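Local atomic coordinates of bifunctional protein PutA (Bradyrhizobium diazoefficiens, PDB entry 6BSN), a protein that probably oxidises L-proline to L-glutamate in two steps, coupling an FAD-dependent proline dehydrogenase to an NAD(+)-dependent glutamate semialdehyde dehydrogenase. Residues A[791-796]-A[945-950]; A[915-920]-A[954-959]. The protein carries 1 engineered substitution. One frame throughout, in Å; residues are numbered along the deposited sequence.

Contact 1 (A[791-796]-A[945-950]); sequences GQRASA and NMIGAV. Engineered in segment 791-796: Ala794 (natural residue Cys). With PRO (proline), chain D.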
# COMPACT_ATOMS: atom_id res chain seq x y z
N GLY A 791 12.93 37.98 -35.39
CA GLY A 791 13.99 38.01 -34.41
C GLY A 791 13.69 38.83 -33.18
O GLY A 791 14.60 39.11 -32.40
N GLN A 792 12.44 39.24 -32.99
CA GLN A 792 12.05 40.08 -31.85
C GLN A 792 11.65 39.20 -30.66
O GLN A 792 10.53 39.24 -30.14
CB GLN A 792 10.92 41.04 -32.26
CG GLN A 792 11.32 42.04 -33.35
CD GLN A 792 10.22 43.04 -33.70
OE1 GLN A 792 10.46 44.24 -33.83
NE2 GLN A 792 9.01 42.54 -33.87
N ARG A 793 12.62 38.40 -30.23
CA ARG A 793 12.47 37.51 -29.08
C ARG A 793 13.78 37.51 -28.32
O ARG A 793 14.85 37.48 -28.92
CB ARG A 793 12.16 36.07 -29.50
CG ARG A 793 10.82 35.82 -30.14
CD ARG A 793 10.75 34.36 -30.55
NE ARG A 793 9.46 33.98 -31.13
CZ ARG A 793 8.54 33.26 -30.51
NH1 ARG A 793 8.75 32.83 -29.28
NH2 ARG A 793 7.40 32.96 -31.13
N ALA A 794 13.69 37.53 -26.99
CA ALA A 794 14.90 37.52 -26.18
C ALA A 794 15.66 36.23 -26.34
O ALA A 794 16.88 36.20 -26.15
CB ALA A 794 14.54 37.76 -24.70
N SER A 795 14.96 35.15 -26.69
CA SER A 795 15.51 33.81 -26.87
C SER A 795 16.13 33.58 -28.24
O SER A 795 16.69 32.49 -28.48
CB SER A 795 14.39 32.79 -26.69
OG SER A 795 13.35 33.06 -27.64
N ALA A 796 16.01 34.52 -29.17
CA ALA A 796 16.31 34.26 -30.57
C ALA A 796 17.79 33.95 -30.78
O ALA A 796 18.66 34.45 -30.06
CB ALA A 796 15.92 35.46 -31.43
N ASN A 945 14.70 23.89 -32.09
CA ASN A 945 14.89 25.33 -32.09
C ASN A 945 14.98 25.86 -30.64
O ASN A 945 14.75 25.15 -29.66
CB ASN A 945 13.79 26.01 -32.89
CG ASN A 945 12.45 25.99 -32.19
OD1 ASN A 945 12.36 26.26 -30.99
ND2 ASN A 945 11.38 25.71 -32.95
N MET A 946 15.30 27.14 -30.51
CA MET A 946 15.64 27.73 -29.22
C MET A 946 14.54 28.62 -28.65
O MET A 946 14.76 29.30 -27.64
CB MET A 946 16.94 28.54 -29.35
CG MET A 946 18.14 27.70 -29.74
SD MET A 946 19.46 28.65 -30.52
CE MET A 946 19.74 30.00 -29.34
N ILE A 947 13.36 28.64 -29.26
CA ILE A 947 12.35 29.64 -28.98
C ILE A 947 11.05 28.97 -28.53
O ILE A 947 10.88 27.75 -28.62
CB ILE A 947 12.10 30.55 -30.20
CG1 ILE A 947 11.56 29.71 -31.35
CG2 ILE A 947 13.36 31.30 -30.61
CD1 ILE A 947 11.01 30.56 -32.44
N GLY A 948 10.10 29.79 -28.10
CA GLY A 948 8.80 29.26 -27.70
C GLY A 948 8.79 28.42 -26.44
O GLY A 948 8.11 27.39 -26.40
N ALA A 949 9.52 28.84 -25.40
CA ALA A 949 9.48 28.12 -24.13
C ALA A 949 8.04 27.95 -23.64
O ALA A 949 7.21 28.85 -23.78
CB ALA A 949 10.32 28.85 -23.08
N VAL A 950 7.73 26.77 -23.12
CA VAL A 950 6.37 26.44 -22.69
C VAL A 950 6.30 26.54 -21.17
O VAL A 950 7.11 25.92 -20.47
CB VAL A 950 5.94 25.05 -23.19
CG1 VAL A 950 4.59 24.68 -22.57
CG2 VAL A 950 5.83 25.04 -24.75
N PRO D . 9.34 33.45 -24.28
CA PRO D . 10.10 33.77 -25.48
C PRO D . 10.60 32.48 -26.15
O PRO D . 10.81 31.46 -25.46
CB PRO D . 11.26 34.67 -25.13
CG PRO D . 10.92 35.15 -23.71
CD PRO D . 9.98 34.04 -23.14
OXT PRO D . 10.83 32.46 -27.38

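Contact 2 (A[915-920]-A[954-959]); sequences GLTLGV and QPFGGN. With PRO (proline), chain D.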
# COMPACT_ATOMS: atom_id res chain seq x y z
N GLY A 915 23.66 34.89 -20.98
CA GLY A 915 23.45 33.47 -20.80
C GLY A 915 21.99 33.08 -20.76
O GLY A 915 21.51 32.55 -19.75
N LEU A 916 21.27 33.34 -21.85
CA LEU A 916 19.83 33.10 -21.87
C LEU A 916 19.51 31.78 -22.57
O LEU A 916 19.15 30.81 -21.91
CB LEU A 916 19.09 34.27 -22.53
CG LEU A 916 17.57 34.31 -22.37
CD1 LEU A 916 17.14 34.02 -20.91
CD2 LEU A 916 17.01 35.63 -22.83
N THR A 917 19.62 31.71 -23.90
CA THR A 917 19.44 30.44 -24.59
C THR A 917 20.72 30.01 -25.31
O THR A 917 21.61 30.82 -25.62
CB THR A 917 18.27 30.48 -25.59
OG1 THR A 917 18.51 31.49 -26.57
CG2 THR A 917 16.97 30.79 -24.86
N LEU A 918 20.79 28.70 -25.57
CA LEU A 918 21.91 28.06 -26.25
C LEU A 918 21.38 26.83 -26.98
O LEU A 918 20.76 25.97 -26.36
CB LEU A 918 23.00 27.66 -25.24
CG LEU A 918 24.04 26.72 -25.85
CD1 LEU A 918 24.85 27.46 -26.90
CD2 LEU A 918 24.94 26.16 -24.78
N GLY A 919 21.62 26.75 -28.28
CA GLY A 919 21.23 25.58 -29.06
C GLY A 919 22.44 24.69 -29.30
O GLY A 919 23.54 25.17 -29.55
N VAL A 920 22.22 23.37 -29.21
CA VAL A 920 23.26 22.38 -29.49
C VAL A 920 22.66 21.38 -30.46
O VAL A 920 21.64 20.74 -30.14
CB VAL A 920 23.76 21.66 -28.23
CG1 VAL A 920 25.01 20.80 -28.57
CG2 VAL A 920 24.07 22.62 -27.07
N GLN A 954 9.53 24.36 -20.11
CA GLN A 954 10.86 24.97 -20.14
C GLN A 954 10.80 26.22 -19.28
O GLN A 954 10.50 27.31 -19.80
CB GLN A 954 11.29 25.31 -21.57
CG GLN A 954 11.54 24.11 -22.46
CD GLN A 954 10.33 23.75 -23.29
OE1 GLN A 954 9.45 24.59 -23.52
NE2 GLN A 954 10.28 22.51 -23.77
N PRO A 955 11.02 26.12 -17.94
CA PRO A 955 11.23 27.33 -17.13
C PRO A 955 12.23 28.24 -17.83
O PRO A 955 13.32 27.78 -18.18
CB PRO A 955 11.78 26.78 -15.80
CG PRO A 955 11.12 25.40 -15.69
CD PRO A 955 10.96 24.90 -17.11
N PHE A 956 11.87 29.50 -18.08
CA PHE A 956 12.63 30.38 -18.95
C PHE A 956 13.36 31.46 -18.15
O PHE A 956 12.73 32.19 -17.36
CB PHE A 956 11.74 31.03 -20.01
CG PHE A 956 12.51 31.88 -20.99
CD1 PHE A 956 12.65 33.25 -20.79
CD2 PHE A 956 13.16 31.29 -22.08
CE1 PHE A 956 13.40 34.04 -21.69
CE2 PHE A 956 13.91 32.06 -22.97
CZ PHE A 956 14.03 33.43 -22.78
N GLY A 957 14.65 31.60 -18.40
CA GLY A 957 15.46 32.66 -17.82
C GLY A 957 16.88 32.20 -17.58
O GLY A 957 17.18 31.01 -17.47
N GLY A 958 17.78 33.17 -17.51
CA GLY A 958 19.20 32.87 -17.42
C GLY A 958 19.93 33.74 -16.41
O GLY A 958 19.35 34.16 -15.41
N ASN A 959 21.19 34.04 -16.67
CA ASN A 959 22.06 34.63 -15.66
C ASN A 959 23.01 35.60 -16.36
O ASN A 959 22.89 35.88 -17.56
CB ASN A 959 22.80 33.52 -14.92
CG ASN A 959 23.48 32.55 -15.88
OD1 ASN A 959 24.43 32.92 -16.55
ND2 ASN A 959 22.98 31.32 -15.96
N PRO D . 9.34 33.45 -24.28
CA PRO D . 10.10 33.77 -25.48
C PRO D . 10.60 32.48 -26.15
O PRO D . 10.81 31.46 -25.46
CB PRO D . 11.26 34.67 -25.13
CG PRO D . 10.92 35.15 -23.71
CD PRO D . 9.98 34.04 -23.14
OXT PRO D . 10.83 32.46 -27.38

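Contact 1 (A[791-796]-A[945-950])
Ser795 and Ile947 mark the closest passage of two irregular backbone segments, with their CA atoms 5.6 Å apart, and residues 793-796 make a type I beta turn here. Segment 791-796 is the loop that, in the aldehyde dehydrogenase family, carries the catalytic cysteine; here that position, Ala794, is an engineered replacement of cysteine. It faces the loop that completes a pocket holding bound proline, probably where the semialdehyde's carboxylate would sit. The pair illustrates how two segments with little direct polar contact can be joined through a ligand, because both close on the proline carboxylate. Its OXT takes three hydrogen bonds: from Ser795 OG (2.6 Å to OXT), from Arg793 NH1 (2.8 Å to OXT) and from Gly948 N, with an N-H...O angle of 161°. With its OG lodged between the backbone N and the carbonyl carbon (chi1 58°), Ser795 turns its hydroxyl to this oxygen. Arg793 arrives as an extended chain and meets OXT with its guanidinium edge, while Asp606 and Ser789 hold the group's other nitrogens. Ile947 crosses the arginine at about a right angle: its CD1 sits over one guanidinium face, toward the rim, 4.0 Å from Arg793 NE, and its CG2 lies 3.5 Å from Ser795 OG. An Asx turn, Ile947 N to Asn945 OD1, shapes the chain just before Gly948. The proline's O receives Ala949 N at 2.9 Å.

Contact 2 (A[915-920]-A[954-959])
Phe956 meets Leu916 and Thr917 with the far end of its ring, its CG anti to the backbone N (chi1 -176°) carrying the phenyl group in between the Leu916 and Thr917 side chains and the bound proline. Leu916, crossing it at about a right angle, brings CG to 3.7 Å from Phe956 CZ and sets both its methyls close to that atom; CG2 of Thr917 reaches Phe956 CE2 at 3.8 Å. One ring face carries the bound proline, whose CD stands 3.6 Å above the Phe956 ring plane, near its rim. With an alanine here, the pyrrolidine would probably lose this wall of its pocket, and the Leu916 methyls would lose their aromatic partner. Next comes Gly957, whose CA packs on Leu916 CD1. At Gly958 the chains are close enough for a CA-H...O contact, CA lying 3.3 Å from Gly915 O; a side chain at this position would collide with that oxygen. The same carbonyl weakly accepts Asn959 N, 3.4 Å from Gly915 O. Asn959 ND2 bonds Gln936 O. The segment thus runs past the start of strand 917-921, whose neighbours are strands 765-769 and 939-942, with helix 925-934 packed on Leu918 and Val920 further along.

In the fold
Both contacts are buried in the aldehyde dehydrogenase domain and share one proline site: contact 1 grips the carboxylate with polar donors, whereas contact 2 lays an aromatic face on the ring carbons, a division of labour that suits a ligand with a charged carboxylate and an apolar ring edge. Their later segments belong to the same loop between strands 939-942 and 978-986, and the four segments alternate along the chain. The earlier ones differ, the turn holding the predicted active-site position, leading into strand 797-803, against the start of strand 917-921. A probable hydrogen bond between Ser795 O and Thr917 OG1, 2.8 Å apart, joins these first segments. Contact 2 also reaches a subunit boundary, where Gln954 bonds Asn643 of the second subunit; no other protein chain touches contact 1.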